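Local coordinates for protein NANS (YJHS), A 9-O-acetyl N-acetylneuraminic acid esterase (Escherichia coli O157:H7 EDL933, PDB 3PT5) that acts as an esterase on 9-O-acetyl N-acetylneuraminic acid, a sialic acid of mammalian mucosal sites, probably allowing Escherichia coli to grow on it, at residues Asn31-Gly36 / Gln84-Tyr89; Thr77-Asp82 / Tyr101-Gln106. One frame throughout, in Å; residues are numbered along the deposited sequence.

Contact 1. Residues Asn31-Gly36 / Gln84-Tyr89; sequences NAMAYG and QDMQSY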
ATOM      1  N   ASN A  31       5.400   0.241   4.819  1.00 10.27           N
ATOM      2  CA  ASN A  31       4.762   1.569   4.845  1.00  9.41           C
ATOM      3  C   ASN A  31       3.754   1.817   3.724  1.00  9.30           C
ATOM      4  O   ASN A  31       3.030   2.802   3.750  1.00 10.90           O
ATOM      5  CB  ASN A  31       5.813   2.683   4.988  1.00  8.93           C
ATOM      6  CG  ASN A  31       6.281   2.820   6.418  1.00  9.48           C
ATOM      7  OD1 ASN A  31       5.444   2.827   7.342  1.00  8.36           O
ATOM      8  ND2 ASN A  31       7.607   2.882   6.634  1.00  7.78           N
ATOM      9  N   ALA A  32       3.653   0.876   2.805  1.00  8.84           N
ATOM     10  CA  ALA A  32       2.642   0.891   1.746  1.00  9.77           C
ATOM     11  C   ALA A  32       1.320   0.289   2.230  1.00 10.20           C
ATOM     12  O   ALA A  32       0.279   0.511   1.617  1.00 11.10           O
ATOM     13  CB  ALA A  32       3.118   0.119   0.541  1.00  9.37           C
ATOM     14  N   MET A  33       1.395  -0.468   3.325  1.00 10.60           N
ATOM     15  CA  MET A  33       0.271  -1.286   3.764  1.00  9.16           C
ATOM     16  C   MET A  33      -0.111  -1.004   5.208  1.00  9.08           C
ATOM     17  O   MET A  33       0.262   0.010   5.770  1.00  9.52           O
ATOM     18  CB  MET A  33       0.615  -2.763   3.563  1.00  9.39           C
ATOM     19  CG  MET A  33       1.947  -3.192   4.136  1.00  9.50           C
ATOM     20  SD  MET A  33       2.183  -4.979   4.029  1.00 11.03           S
ATOM     21  CE  MET A  33       0.944  -5.558   5.205  1.00 11.69           C
ATOM     22  N   ALA A  34      -0.868  -1.913   5.822  1.00  8.65           N
ATOM     23  CA  ALA A  34      -1.461  -1.631   7.095  1.00  9.11           C
ATOM     24  C   ALA A  34      -0.486  -1.885   8.244  1.00  9.41           C
ATOM     25  O   ALA A  34      -0.470  -2.952   8.835  1.00  9.17           O
ATOM     26  CB  ALA A  34      -2.739  -2.496   7.254  1.00  9.62           C
ATOM     27  N   TYR A  35       0.341  -0.887   8.541  1.00  8.13           N
ATOM     28  CA  TYR A  35       1.219  -0.915   9.696  1.00  7.85           C
ATOM     29  C   TYR A  35       0.909   0.203  10.685  1.00  8.17           C
ATOM     30  O   TYR A  35       1.604   0.362  11.648  1.00  9.22           O
ATOM     31  CB  TYR A  35       2.676  -0.912   9.275  1.00  9.57           C
ATOM     32  CG  TYR A  35       3.240  -2.315   9.081  1.00  7.03           C
ATOM     33  CD1 TYR A  35       2.881  -3.075   7.962  1.00  7.12           C
ATOM     34  CD2 TYR A  35       4.107  -2.893  10.019  1.00  6.85           C
ATOM     35  CE1 TYR A  35       3.407  -4.323   7.755  1.00  8.92           C
ATOM     36  CE2 TYR A  35       4.633  -4.162   9.817  1.00 10.33           C
ATOM     37  CZ  TYR A  35       4.267  -4.872   8.683  1.00 10.20           C
ATOM     38  OH  TYR A  35       4.821  -6.148   8.505  1.00 13.40           O
ATOM     39  N   GLY A  36      -0.182   0.943  10.470  1.00  7.89           N
ATOM     40  CA  GLY A  36      -0.655   1.878  11.501  1.00  7.98           C
ATOM     41  C   GLY A  36      -1.191   1.135  12.707  1.00  8.41           C
ATOM     42  O   GLY A  36      -2.072   0.272  12.566  1.00  8.64           O
ATOM     43  N   GLN A  84       1.176  -9.968   3.003  1.00 11.54           N
ATOM     44  CA  GLN A  84       1.188 -10.170   4.443  1.00 11.98           C
ATOM     45  C   GLN A  84      -0.142  -9.810   5.095  1.00 12.32           C
ATOM     46  O   GLN A  84      -0.653  -8.695   4.927  1.00 12.43           O
ATOM     47  CB  GLN A  84       2.293  -9.352   5.076  1.00 11.43           C
ATOM     48  CG  GLN A  84       2.495  -9.684   6.530  1.00 11.17           C
ATOM     49  CD  GLN A  84       3.466  -8.753   7.182  1.00 11.67           C
ATOM     50  OE1 GLN A  84       3.852  -7.725   6.592  1.00  8.80           O
ATOM     51  NE2 GLN A  84       3.844  -9.062   8.417  1.00 14.28           N
ATOM     52  N   ASP A  85      -0.693 -10.745   5.864  1.00 12.77           N
ATOM     53  CA  ASP A  85      -2.005 -10.579   6.481  1.00 11.02           C
ATOM     54  C   ASP A  85      -1.886  -9.954   7.867  1.00 11.18           C
ATOM     55  O   ASP A  85      -1.369 -10.590   8.801  1.00 11.13           O
ATOM     56  CB  ASP A  85      -2.678 -11.972   6.563  1.00 11.70           C
ATOM     57  CG  ASP A  85      -4.104 -11.932   7.101  1.00 12.98           C
ATOM     58  OD1 ASP A  85      -4.550 -10.903   7.659  1.00 13.47           O
ATOM     59  OD2 ASP A  85      -4.789 -12.988   6.990  1.00 15.05           O
ATOM     60  N   MET A  86      -2.320  -8.691   7.991  1.00 10.38           N
ATOM     61  CA  MET A  86      -2.216  -7.961   9.259  1.00  9.63           C
ATOM     62  C   MET A  86      -3.528  -7.928  10.046  1.00  9.60           C
ATOM     63  O   MET A  86      -3.613  -7.268  11.081  1.00 10.19           O
ATOM     64  CB  MET A  86      -1.754  -6.506   9.003  1.00  9.68           C
ATOM     65  CG  MET A  86      -0.428  -6.353   8.236  1.00 11.39           C
ATOM     66  SD  MET A  86       0.976  -7.154   9.029  1.00 12.27           S
ATOM     67  CE  MET A  86       1.263  -5.977  10.349  1.00 11.99           C
ATOM     68  N   GLN A  87      -4.552  -8.632   9.565  1.00 10.21           N
ATOM     69  CA  GLN A  87      -5.910  -8.440  10.058  1.00 10.45           C
ATOM     70  C   GLN A  87      -6.141  -8.914  11.481  1.00 10.27           C
ATOM     71  O   GLN A  87      -7.119  -8.511  12.097  1.00 11.30           O
ATOM     72  CB  GLN A  87      -6.929  -9.068   9.106  1.00 10.98           C
ATOM     73  CG  GLN A  87      -6.890  -8.522   7.678  1.00 11.10           C
ATOM     74  CD  GLN A  87      -8.048  -9.037   6.909  1.00 13.07           C
ATOM     75  OE1 GLN A  87      -8.445 -10.200   7.084  1.00 13.03           O
ATOM     76  NE2 GLN A  87      -8.592  -8.214   6.017  1.00 12.71           N
ATOM     77  N   SER A  88      -5.235  -9.746  11.993  1.00 10.02           N
ATOM     78  CA  SER A  88      -5.277 -10.202  13.390  1.00 10.26           C
ATOM     79  C   SER A  88      -4.368  -9.426  14.368  1.00  9.98           C
ATOM     80  O   SER A  88      -4.326  -9.731  15.559  1.00 10.24           O
ATOM     81  CB  SER A  88      -5.018 -11.720  13.479  1.00 11.24           C
ATOM     82  OG  SER A  88      -6.040 -12.448  12.798  1.00 12.73           O
ATOM     83  N   TYR A  89      -3.672  -8.397  13.878  1.00  9.42           N
ATOM     84  CA  TYR A  89      -2.882  -7.572  14.772  1.00  9.69           C
ATOM     85  C   TYR A  89      -3.778  -6.537  15.451  1.00  9.75           C
ATOM     86  O   TYR A  89      -3.608  -5.334  15.222  1.00  9.49           O
ATOM     87  CB  TYR A  89      -1.784  -6.859  13.991  1.00  9.29           C
ATOM     88  CG  TYR A  89      -0.607  -7.728  13.650  1.00 10.53           C
ATOM     89  CD1 TYR A  89      -0.643  -8.570  12.545  1.00 12.92           C
ATOM     90  CD2 TYR A  89       0.556  -7.683  14.417  1.00 16.85           C
ATOM     91  CE1 TYR A  89       0.464  -9.356  12.189  1.00 14.80           C
ATOM     92  CE2 TYR A  89       1.668  -8.455  14.071  1.00 13.67           C
ATOM     93  CZ  TYR A  89       1.600  -9.309  12.976  1.00 17.12           C
ATOM     94  OH  TYR A  89       2.694 -10.091  12.630  1.00 18.44           O
TER
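Met86 lays its terminal methyl over one face of the Tyr35 ring, with Met86 CE 3.7 Å from the ring centroid and close to the normal, a CH-pi contact. Bends at both chi2 and chi3 turn this methyl back onto the phenol, while Met86 SD sits obliquely to the same ring, 4.5 Å from its centroid, as a Met-aromatic partner. The ring of Tyr89 receives Met86 CE on one of its faces, so the methyl touches two aromatic rings. The two methionines cross at about a right angle and pack tightly, Met33 CE coming within 3.4 Å of Met86 CG, while Met33 SD lies in plane at the edge of the Tyr35 ring. At the phenol end, Tyr35 OH donates to Gln84 OE1 over 2.7 Å; it meets the carbonyl well off its axis, at 105°, tilted 18° from the amide plane. The extended Gln84 chain brings this amide across Tyr35, the ring and amide planes standing 55° apart. This buried contact joins the loop after strand 20-28 to the connection between strand 73-75 and helix 107-114. It is largely thioether and aromatic in character, and its hydrogen bond orients the phenol hydroxyl and would limit rotation of the Gln84 amide.

Contact 2. Residues Thr77-Asp82 / Tyr101-Gln106; sequences THCPHD and YGTVGQ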
ATOM      1  N   THR A  77     -11.117  -2.328   2.887  1.00 12.40           N
ATOM      2  CA  THR A  77     -11.264  -1.871   4.270  1.00 12.49           C
ATOM      3  C   THR A  77      -9.950  -1.269   4.746  1.00 12.10           C
ATOM      4  O   THR A  77      -9.016  -1.109   3.956  1.00 12.56           O
ATOM      5  CB  THR A  77     -11.753  -2.984   5.254  1.00 13.84           C
ATOM      6  OG1 THR A  77     -10.695  -3.915   5.545  1.00 15.28           O
ATOM      7  CG2 THR A  77     -12.931  -3.768   4.637  1.00 13.81           C
ATOM      8  N   HIS A  78      -9.894  -0.928   6.027  1.00 11.31           N
ATOM      9  CA  HIS A  78      -8.661  -0.336   6.587  1.00 10.00           C
ATOM     10  C   HIS A  78      -7.464  -1.277   6.634  1.00 11.17           C
ATOM     11  O   HIS A  78      -6.320  -0.825   6.754  1.00  9.65           O
ATOM     12  CB  HIS A  78      -8.939   0.206   7.978  1.00 10.78           C
ATOM     13  CG  HIS A  78      -9.325  -0.863   8.948  1.00 11.36           C
ATOM     14  ND1 HIS A  78     -10.636  -1.273   9.106  1.00 12.11           N
ATOM     15  CD2 HIS A  78      -8.583  -1.628   9.785  1.00 12.09           C
ATOM     16  CE1 HIS A  78     -10.678  -2.245  10.007  1.00  9.70           C
ATOM     17  NE2 HIS A  78      -9.450  -2.488  10.426  1.00 10.74           N
ATOM     18  N   CYS A  79      -7.714  -2.585   6.511  1.00 10.69           N
ATOM     19  CA  CYS A  79      -6.633  -3.570   6.587  1.00 11.34           C
ATOM     20  C   CYS A  79      -6.693  -4.499   5.382  1.00 11.70           C
ATOM     21  O   CYS A  79      -7.347  -5.540   5.449  1.00 11.51           O
ATOM     22  CB  CYS A  79      -6.726  -4.346   7.909  1.00 11.16           C
ATOM     23  SG  CYS A  79      -5.234  -5.274   8.268  1.00 12.95           S
ATOM     24  N   PRO A  80      -6.075  -4.094   4.253  1.00 11.49           N
ATOM     25  CA  PRO A  80      -6.292  -4.773   2.976  1.00 11.27           C
ATOM     26  C   PRO A  80      -5.645  -6.150   2.823  1.00 11.11           C
ATOM     27  O   PRO A  80      -4.882  -6.619   3.667  1.00 11.59           O
ATOM     28  CB  PRO A  80      -5.647  -3.799   1.952  1.00 11.84           C
ATOM     29  CG  PRO A  80      -5.633  -2.466   2.622  1.00 11.73           C
ATOM     30  CD  PRO A  80      -5.334  -2.831   4.067  1.00 12.34           C
ATOM     31  N   HIS A  81      -5.945  -6.764   1.680  1.00 10.60           N
ATOM     32  CA  HIS A  81      -5.517  -8.089   1.309  1.00 11.19           C
ATOM     33  C   HIS A  81      -4.126  -8.129   0.684  1.00 11.10           C
ATOM     34  O   HIS A  81      -3.907  -8.678  -0.383  1.00 11.78           O
ATOM     35  CB  HIS A  81      -6.571  -8.699   0.395  1.00 10.51           C
ATOM     36  CG  HIS A  81      -7.722  -9.316   1.131  1.00 11.67           C
ATOM     37  ND1 HIS A  81      -8.395  -8.685   2.155  1.00 14.16           N
ATOM     38  CD2 HIS A  81      -8.306 -10.531   0.985  1.00  9.90           C
ATOM     39  CE1 HIS A  81      -9.350  -9.487   2.606  1.00 10.87           C
ATOM     40  NE2 HIS A  81      -9.320 -10.606   1.904  1.00 14.65           N
ATOM     41  N   ASP A  82      -3.175  -7.524   1.379  1.00 11.34           N
ATOM     42  CA  ASP A  82      -1.783  -7.595   0.938  1.00 10.98           C
ATOM     43  C   ASP A  82      -1.225  -8.998   1.140  1.00 11.31           C
ATOM     44  O   ASP A  82      -1.882  -9.855   1.752  1.00 11.58           O
ATOM     45  CB  ASP A  82      -0.990  -6.512   1.671  1.00 11.68           C
ATOM     46  CG  ASP A  82      -1.348  -5.081   1.164  1.00 14.14           C
ATOM     47  OD1 ASP A  82      -1.055  -4.797  -0.017  1.00 15.03           O
ATOM     48  OD2 ASP A  82      -1.911  -4.248   1.929  1.00 14.91           O
ATOM     49  N   TYR A 101     -10.767  -4.738  13.405  1.00 12.94           N
ATOM     50  CA  TYR A 101      -9.681  -5.717  13.395  1.00 12.01           C
ATOM     51  C   TYR A 101      -8.376  -5.117  12.894  1.00 11.52           C
ATOM     52  O   TYR A 101      -8.374  -4.258  12.028  1.00 10.79           O
ATOM     53  CB  TYR A 101     -10.048  -6.902  12.496  1.00 12.34           C
ATOM     54  CG  TYR A 101     -10.602  -6.509  11.123  1.00 12.12           C
ATOM     55  CD1 TYR A 101      -9.755  -6.333  10.023  1.00 11.06           C
ATOM     56  CD2 TYR A 101     -11.953  -6.323  10.933  1.00 10.11           C
ATOM     57  CE1 TYR A 101     -10.243  -5.961   8.790  1.00 12.16           C
ATOM     58  CE2 TYR A 101     -12.467  -5.942   9.700  1.00 13.22           C
ATOM     59  CZ  TYR A 101     -11.602  -5.764   8.625  1.00 12.72           C
ATOM     60  OH  TYR A 101     -12.089  -5.403   7.403  1.00 14.33           O
ATOM     61  N   GLY A 102      -7.258  -5.585  13.425  1.00 10.52           N
ATOM     62  CA  GLY A 102      -5.986  -5.342  12.766  1.00 10.38           C
ATOM     63  C   GLY A 102      -5.424  -3.938  12.835  1.00  9.60           C
ATOM     64  O   GLY A 102      -5.792  -3.117  13.676  1.00 10.57           O
ATOM     65  N   THR A 103      -4.480  -3.701  11.934  1.00  9.25           N
ATOM     66  CA  THR A 103      -3.806  -2.422  11.812  1.00  8.83           C
ATOM     67  C   THR A 103      -4.431  -1.614  10.672  1.00  9.29           C
ATOM     68  O   THR A 103      -5.345  -2.078  10.005  1.00  9.80           O
ATOM     69  CB  THR A 103      -2.339  -2.679  11.468  1.00  8.77           C
ATOM     70  OG1 THR A 103      -2.292  -3.738  10.502  1.00 11.23           O
ATOM     71  CG2 THR A 103      -1.591  -3.046  12.737  1.00  7.92           C
ATOM     72  N   VAL A 104      -3.949  -0.386  10.471  1.00  7.72           N
ATOM     73  CA  VAL A 104      -4.567   0.515   9.497  1.00  8.13           C
ATOM     74  C   VAL A 104      -3.592   0.853   8.375  1.00  8.08           C
ATOM     75  O   VAL A 104      -2.449   1.215   8.647  1.00  8.57           O
ATOM     76  CB  VAL A 104      -5.008   1.814  10.185  1.00  7.68           C
ATOM     77  CG1 VAL A 104      -5.582   2.822   9.202  1.00  7.13           C
ATOM     78  CG2 VAL A 104      -6.073   1.484  11.259  1.00  8.63           C
ATOM     79  N   GLY A 105      -4.066   0.746   7.132  1.00  8.74           N
ATOM     80  CA  GLY A 105      -3.316   1.122   5.926  1.00  8.93           C
ATOM     81  C   GLY A 105      -4.042   2.222   5.175  1.00  9.99           C
ATOM     82  O   GLY A 105      -5.271   2.314   5.276  1.00 11.60           O
ATOM     83  N   GLN A 106      -3.305   2.994   4.372  1.00  9.97           N
ATOM     84  CA  GLN A 106      -3.844   4.152   3.661  1.00  9.31           C
ATOM     85  C   GLN A 106      -4.584   3.855   2.365  1.00  8.09           C
ATOM     86  O   GLN A 106      -5.106   4.791   1.771  1.00  8.59           O
ATOM     87  CB  GLN A 106      -2.736   5.173   3.328  1.00  8.53           C
ATOM     88  CG  GLN A 106      -1.624   4.641   2.385  1.00 10.56           C
ATOM     89  CD  GLN A 106      -0.431   4.048   3.145  1.00 12.65           C
ATOM     90  OE1 GLN A 106      -0.579   3.613   4.293  1.00 13.82           O
ATOM     91  NE2 GLN A 106       0.747   4.031   2.516  1.00 14.82           N
TER
HETATM   92  O   HOH W   1      -6.654   0.490   3.534  1.00 11.46           O
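His78 and Tyr101 grip each other where two parts of one long connection of this SGNH hydrolase meet, the connection that leads from strand 73-75 to helix 107-114. Neither 77-82 nor 101-106 is regular strand or helix. The imidazole gives a short, straight bond: His78 NE2 to Tyr101 O is 2.6 Å with an N-H...O angle of 165°, lying in the ring plane of His78 and in the carbonyl plane of Tyr101. A backbone bond, Gly105 N to His78 O at 2.8 Å, holds the other end of the histidine residue. Thr77 OG1 and Tyr101 OH, 2.8 Å apart, share a hydrogen bond at the edge of the phenol ring.

Ring contacts accompany these bonds. His78 CE1 lies over the centre of one face of the Tyr101 ring, 3.8 Å above its plane, but the two ring planes are inclined at 35°, an oblique pair. In both residues CG sits between the backbone N and the carbonyl carbon (chi1 64° for His78), which sends each ring toward the partner segment. Cys79 CB touches Tyr101 CE1 at 4.0 Å, and the Tyr101 ring also meets His62 nearly parallel.

Two carbonyl oxygens also meet carbon atoms. Val104 CA presents its hydrogen to His78 O, and buried Thr103 O, which has no hydrogen-bonding partner in the model, is met by His78 CD2 at 3.3 Å and by Cys79 CB. The hydroxyl of Thr103 has its partner in Ala34. Beyond the Gly105 bond a single water continues the join, donating to both Thr77 O and Gly105 O, with its oxygen 2.9 Å from each of these two atoms.

From the N terminus, strand 20-28 leads into 31-36, which is followed by strands 52-55 and 73-75, then 77-82, 84-89 and finally 101-106, just before helix 107-114. Contact 1 closes a loop holding those two strands, whereas contact 2 closes a shorter one within the connection between strand 73-75 and the helix. Since 77-82 lies inside the first loop and 101-106 beyond it, the closures cross. They are directly joined: Thr103 OG1 reaches Ala34 O at 2.6 Å, and Gln106 NE2 lies 2.9 Å from Asn31 O, both probable hydrogen bonds. Together they tie the loop after strand 20-28 to the approach to helix 107-114.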